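Local coordinates for protein F01G10.3, confirmed by transcript evidence (PDB 3K6J) that probably acts as an NAD+-dependent (3S)-3-hydroxyacyl-CoA dehydrogenase, forming the dehydrogenase part of a multifunctional enzyme, and holds a zinc ion, at residues Tyr255-Leu258 and Pro259-Asp263; Asp355-Val358 and Ile359-Met362. All coordinates share one frame; numbering follows the deposited sequence.

Interaction 1 of 2, residues Tyr255-Leu258 and Pro259-Asp263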
loop_
_atom_site.group_PDB
_atom_site.type_symbol
_atom_site.label_atom_id
_atom_site.label_comp_id
_atom_site.label_asym_id
_atom_site.label_seq_id
_atom_site.Cartn_x
_atom_site.Cartn_y
_atom_site.Cartn_z
ATOM N N TYR A 255 6.406 -27.793 3.700
ATOM C CA TYR A 255 7.521 -27.888 4.633
ATOM C C TYR A 255 6.885 -27.778 5.997
ATOM O O TYR A 255 5.663 -27.696 6.103
ATOM C CB TYR A 255 8.548 -26.778 4.365
ATOM C CG TYR A 255 9.004 -26.745 2.918
ATOM C CD1 TYR A 255 10.173 -27.387 2.522
ATOM C CD2 TYR A 255 8.245 -26.097 1.939
ATOM C CE1 TYR A 255 10.588 -27.370 1.188
ATOM C CE2 TYR A 255 8.648 -26.076 0.609
ATOM C CZ TYR A 255 9.820 -26.715 0.236
ATOM O OH TYR A 255 10.225 -26.695 -1.094
ATOM N N GLY A 256 7.669 -27.802 7.055
ATOM C CA GLY A 256 7.027 -27.860 8.358
ATOM C C GLY A 256 6.988 -26.547 9.090
ATOM O O GLY A 256 6.823 -26.537 10.301
ATOM N N TYR A 257 7.149 -25.436 8.375
ATOM C CA TYR A 257 7.327 -24.144 9.049
ATOM C C TYR A 257 6.043 -23.613 9.682
ATOM O O TYR A 257 4.964 -23.720 9.113
ATOM C CB TYR A 257 7.945 -23.107 8.112
ATOM C CG TYR A 257 9.402 -23.351 7.764
ATOM C CD1 TYR A 257 9.751 -24.191 6.710
ATOM C CD2 TYR A 257 10.429 -22.722 8.476
ATOM C CE1 TYR A 257 11.078 -24.413 6.371
ATOM C CE2 TYR A 257 11.782 -22.937 8.138
ATOM C CZ TYR A 257 12.088 -23.787 7.086
ATOM O OH TYR A 257 13.398 -24.023 6.733
ATOM N N LEU A 258 6.189 -23.084 10.893
ATOM C CA LEU A 258 5.093 -22.495 11.638
ATOM C C LEU A 258 5.107 -20.976 11.415
ATOM O O LEU A 258 6.153 -20.402 11.079
ATOM C CB LEU A 258 5.204 -22.824 13.136
ATOM C CG LEU A 258 5.608 -24.226 13.609
ATOM C CD1 LEU A 258 5.429 -24.382 15.124
ATOM C CD2 LEU A 258 4.860 -25.333 12.857
ATOM N N PRO A 259 3.940 -20.324 11.593
ATOM C CA PRO A 259 3.817 -18.904 11.316
ATOM C C PRO A 259 4.911 -18.047 11.920
ATOM O O PRO A 259 5.552 -17.293 11.190
ATOM C CB PRO A 259 2.446 -18.579 11.899
ATOM C CG PRO A 259 1.660 -19.793 11.509
ATOM C CD PRO A 259 2.611 -20.933 11.794
ATOM N N HIS A 260 5.135 -18.162 13.228
ATOM C CA HIS A 260 6.139 -17.317 13.890
ATOM C C HIS A 260 7.548 -17.549 13.340
ATOM O O HIS A 260 8.382 -16.671 13.450
ATOM C CB HIS A 260 6.114 -17.476 15.422
ATOM C CG HIS A 260 6.616 -18.810 15.899
ATOM N ND1 HIS A 260 5.858 -19.963 15.822
ATOM C CD2 HIS A 260 7.809 -19.177 16.426
ATOM C CE1 HIS A 260 6.561 -20.979 16.292
ATOM N NE2 HIS A 260 7.747 -20.529 16.664
ATOM N N GLN A 261 7.798 -18.716 12.739
ATOM C CA GLN A 261 9.119 -19.025 12.159
ATOM C C GLN A 261 9.343 -18.303 10.828
ATOM O O GLN A 261 10.373 -17.647 10.623
ATOM C CB GLN A 261 9.330 -20.529 11.990
ATOM C CG GLN A 261 9.114 -21.297 13.276
ATOM C CD GLN A 261 9.543 -22.727 13.173
ATOM O OE1 GLN A 261 9.071 -23.473 12.310
ATOM N NE2 GLN A 261 10.450 -23.133 14.061
ATOM N N ILE A 262 8.362 -18.424 9.944
ATOM C CA ILE A 262 8.314 -17.655 8.704
ATOM C C ILE A 262 8.377 -16.141 8.969
ATOM O O ILE A 262 9.231 -15.441 8.416
ATOM C CB ILE A 262 7.046 -17.998 7.919
ATOM C CG1 ILE A 262 7.142 -19.455 7.440
ATOM C CG2 ILE A 262 6.854 -16.999 6.762
ATOM C CD1 ILE A 262 5.856 -20.146 7.302
ATOM N N ASP A 263 7.495 -15.650 9.830
ATOM C CA ASP A 263 7.428 -14.232 10.113
ATOM C C ASP A 263 8.750 -13.723 10.691
ATOM O O ASP A 263 9.165 -12.585 10.424
ATOM C CB ASP A 263 6.269 -13.940 11.053
ATOM C CG ASP A 263 4.905 -14.097 10.377
ATOM O OD1 ASP A 263 4.840 -14.445 9.181
ATOM O OD2 ASP A 263 3.882 -13.862 11.053
#

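Interaction 2 of 2, residues Asp355-Val358 and Ile359-Met362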
loop_
_atom_site.group_PDB
_atom_site.type_symbol
_atom_site.label_atom_id
_atom_site.label_comp_id
_atom_site.label_asym_id
_atom_site.label_seq_id
_atom_site.Cartn_x
_atom_site.Cartn_y
_atom_site.Cartn_z
ATOM N N ASP A 355 17.494 -20.462 6.533
ATOM C CA ASP A 355 16.802 -19.176 6.485
ATOM C C ASP A 355 16.913 -18.485 5.106
ATOM O O ASP A 355 15.920 -17.990 4.570
ATOM C CB ASP A 355 17.330 -18.250 7.590
ATOM C CG ASP A 355 16.792 -18.595 8.980
ATOM O OD1 ASP A 355 16.903 -17.736 9.885
ATOM O OD2 ASP A 355 16.263 -19.702 9.189
ATOM N N GLN A 356 18.116 -18.462 4.532
ATOM C CA GLN A 356 18.320 -17.836 3.220
ATOM C C GLN A 356 17.441 -18.447 2.124
ATOM O O GLN A 356 16.848 -17.709 1.350
ATOM C CB GLN A 356 19.807 -17.802 2.821
ATOM C CG GLN A 356 20.131 -16.881 1.634
ATOM C CD GLN A 356 19.483 -15.479 1.738
ATOM O OE1 GLN A 356 19.603 -14.796 2.765
ATOM N NE2 GLN A 356 18.809 -15.049 0.667
ATOM N N ASP A 357 17.328 -19.771 2.086
ATOM C CA ASP A 357 16.448 -20.460 1.137
ATOM C C ASP A 357 14.974 -20.097 1.320
ATOM O O ASP A 357 14.234 -19.985 0.337
ATOM C CB ASP A 357 16.602 -21.983 1.239
ATOM C CG ASP A 357 18.003 -22.470 0.859
ATOM O OD1 ASP A 357 18.373 -23.587 1.299
ATOM O OD2 ASP A 357 18.733 -21.754 0.140
ATOM N N VAL A 358 14.557 -19.958 2.582
ATOM C CA VAL A 358 13.217 -19.482 2.933
ATOM C C VAL A 358 12.909 -18.113 2.290
ATOM O O VAL A 358 11.897 -17.961 1.604
ATOM C CB VAL A 358 13.029 -19.413 4.486
ATOM C CG1 VAL A 358 11.722 -18.723 4.853
ATOM C CG2 VAL A 358 13.069 -20.825 5.094
ATOM N N ILE A 359 13.797 -17.142 2.520
ATOM C CA ILE A 359 13.728 -15.818 1.903
ATOM C C ILE A 359 13.676 -15.908 0.369
ATOM O O ILE A 359 12.819 -15.298 -0.252
ATOM C CB ILE A 359 14.894 -14.905 2.373
ATOM C CG1 ILE A 359 14.659 -14.393 3.801
ATOM C CG2 ILE A 359 15.124 -13.730 1.416
ATOM C CD1 ILE A 359 13.306 -13.703 4.044
ATOM N N ASN A 360 14.568 -16.692 -0.232
ATOM C CA ASN A 360 14.570 -16.868 -1.675
ATOM C C ASN A 360 13.262 -17.441 -2.198
ATOM O O ASN A 360 12.750 -17.003 -3.226
ATOM C CB ASN A 360 15.748 -17.749 -2.103
ATOM C CG ASN A 360 17.080 -17.113 -1.798
ATOM O OD1 ASN A 360 17.160 -15.928 -1.466
ATOM N ND2 ASN A 360 18.142 -17.893 -1.918
ATOM N N PHE A 361 12.740 -18.431 -1.485
ATOM C CA PHE A 361 11.481 -19.102 -1.833
ATOM C C PHE A 361 10.317 -18.103 -1.867
ATOM O O PHE A 361 9.418 -18.205 -2.711
ATOM C CB PHE A 361 11.203 -20.226 -0.824
ATOM C CG PHE A 361 10.090 -21.166 -1.231
ATOM C CD1 PHE A 361 10.313 -22.185 -2.163
ATOM C CD2 PHE A 361 8.820 -21.061 -0.661
ATOM C CE1 PHE A 361 9.278 -23.079 -2.532
ATOM C CE2 PHE A 361 7.787 -21.937 -1.042
ATOM C CZ PHE A 361 8.031 -22.955 -1.983
ATOM N N MET A 362 10.342 -17.142 -0.949
ATOM C CA MET A 362 9.313 -16.083 -0.901
ATOM C C MET A 362 9.554 -14.922 -1.871
ATOM O O MET A 362 8.655 -14.515 -2.573
ATOM C CB MET A 362 9.152 -15.536 0.525
ATOM C CG MET A 362 8.183 -16.351 1.373
ATOM S SD MET A 362 8.239 -15.974 3.138
ATOM C CE MET A 362 9.922 -16.298 3.582
HETATM O O HOH W 1 17.782 -21.108 -2.304
#

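Interaction 1 of 2, residues Tyr255-Leu258 and Pro259-Asp263
The N-terminal cap of helix 259-269 is built by Leu-258 and Tyr-257 meeting Gln-261 and Ile-262 of the first turn. Leu-258 is the N-cap residue, and Pro-259 fills the first helical position, where no amide hydrogen is needed. The carbonyl O of Leu-258 takes two backbone bonds. Ile-262 N donates to Leu-258 O at 3.2 Å. Gln-261 N donates to Leu-258 O at 2.9 Å, the less straight bond of the two.

Gln-261 folds back over the cap. Its CG lies opposite the carbonyl carbon (chi1 -54°) and its chain runs on extended, which brings Gln-261 OE1 to the backbone N of Leu-258 at 3.2 Å. That bond is nearly straight, 170° at the hydrogen. It engages an amide just ahead of the helix and fixes how the Gln-261 amide is turned. Leu-258 and Gln-261 run side by side. The Tyr-257 side chain instead crosses Gln-261 at about a right angle.

Apolar contacts flank the polar ones. CB of Tyr-257 rests on Ile-262 CD1 at 3.7 Å, bridging the residue before the cap and the fourth of the helix. Leu-258 CD1 lies 3.8 Å from CE1 of His-260, at the ring edge and near its plane. CG of Gln-261 lies over one face of the same imidazole, toward its rim. Outside this turn, Ile-262 packs on helices 234-253 and 275-282, while Leu-258 touches helix 333-341.

The side-chain bond from the third helical residue to the N-cap amide is one half of a capping box. The Tyr-257 to Ile-262 pair beside it is characteristic of a hydrophobic staple, here at the start of helix 259-269, which follows helix 234-253 after a short loop.

Interaction 2 of 2, residues Asp355-Val358 and Ile359-Met362
Val-358 and Met-362 meet one turn apart on the inner side of helix 355-375, and Gln-356 and Asn-360 make the matching pair on a more polar side. The inner pair is tight. The two side chains lie alongside each other and point the same way. Met-362 bends at its last torsion, turning CE back onto Val-358. Met-362 CE and Val-358 CG1 are 3.3 Å apart, shorter than a usual carbon contact, so the exact methyl position is doubtful. Both residues are buried, Val-358 against Leu-251 and Ile-265, and Met-362 against Ser-248 and Ile-266.

The polar side is looser. Gln-356 and Asp-357 are partly exposed there, and Asp-355 at the helix start is exposed. Gln-356 sends CG away from its backbone N (chi1 -166°) and then bends at chi2, carrying its amide up the helix. Gln-356 NE2 donates to Asn-360 OD1 at 2.8 Å. The bond is bent, 131° at the hydrogen, and NE2 sits above the Asn-360 carbonyl plane. The two amide planes are 58° apart. Around the helix, Asp-357 and Asn-360 share a water. This water donates to Asp-357 OD2 at 2.7 Å and accepts from Asn-360 ND2 at 3.3 Å. Asn-360 thus uses both ends of its amide, although the residue is buried. Asp-357 OD1 accepts from Ile-353 N, just ahead of the helix.

Regular backbone bonds underlie both sides, such as Phe-361 N to Asp-357 O at 2.8 Å. Side-chain pairs spaced i to i+4, apolar on the inner side and polar on the flank, are characteristic of an amphipathic alpha helix packed in a helical bundle.

Interactions 1 and 2 lie about 12 Å apart between centres and pack against each other through side chains. Tyr-257 OH reaches Val-358 CG2, and Ile-262 CG2 meets Met-362 SD at 4.0 Å. Both also press on Leu-251, so helix 234-253 is a shared neighbour of the two contacts. Interaction 1 is partly buried and marks the beginning of a helix, where a glutamine side chain bonds a backbone amide. Interaction 2 lies on the opening turns of a longer helix and is mostly buried. Its polar side chains bond each other and a water instead. Neither contact lies near the zinc site.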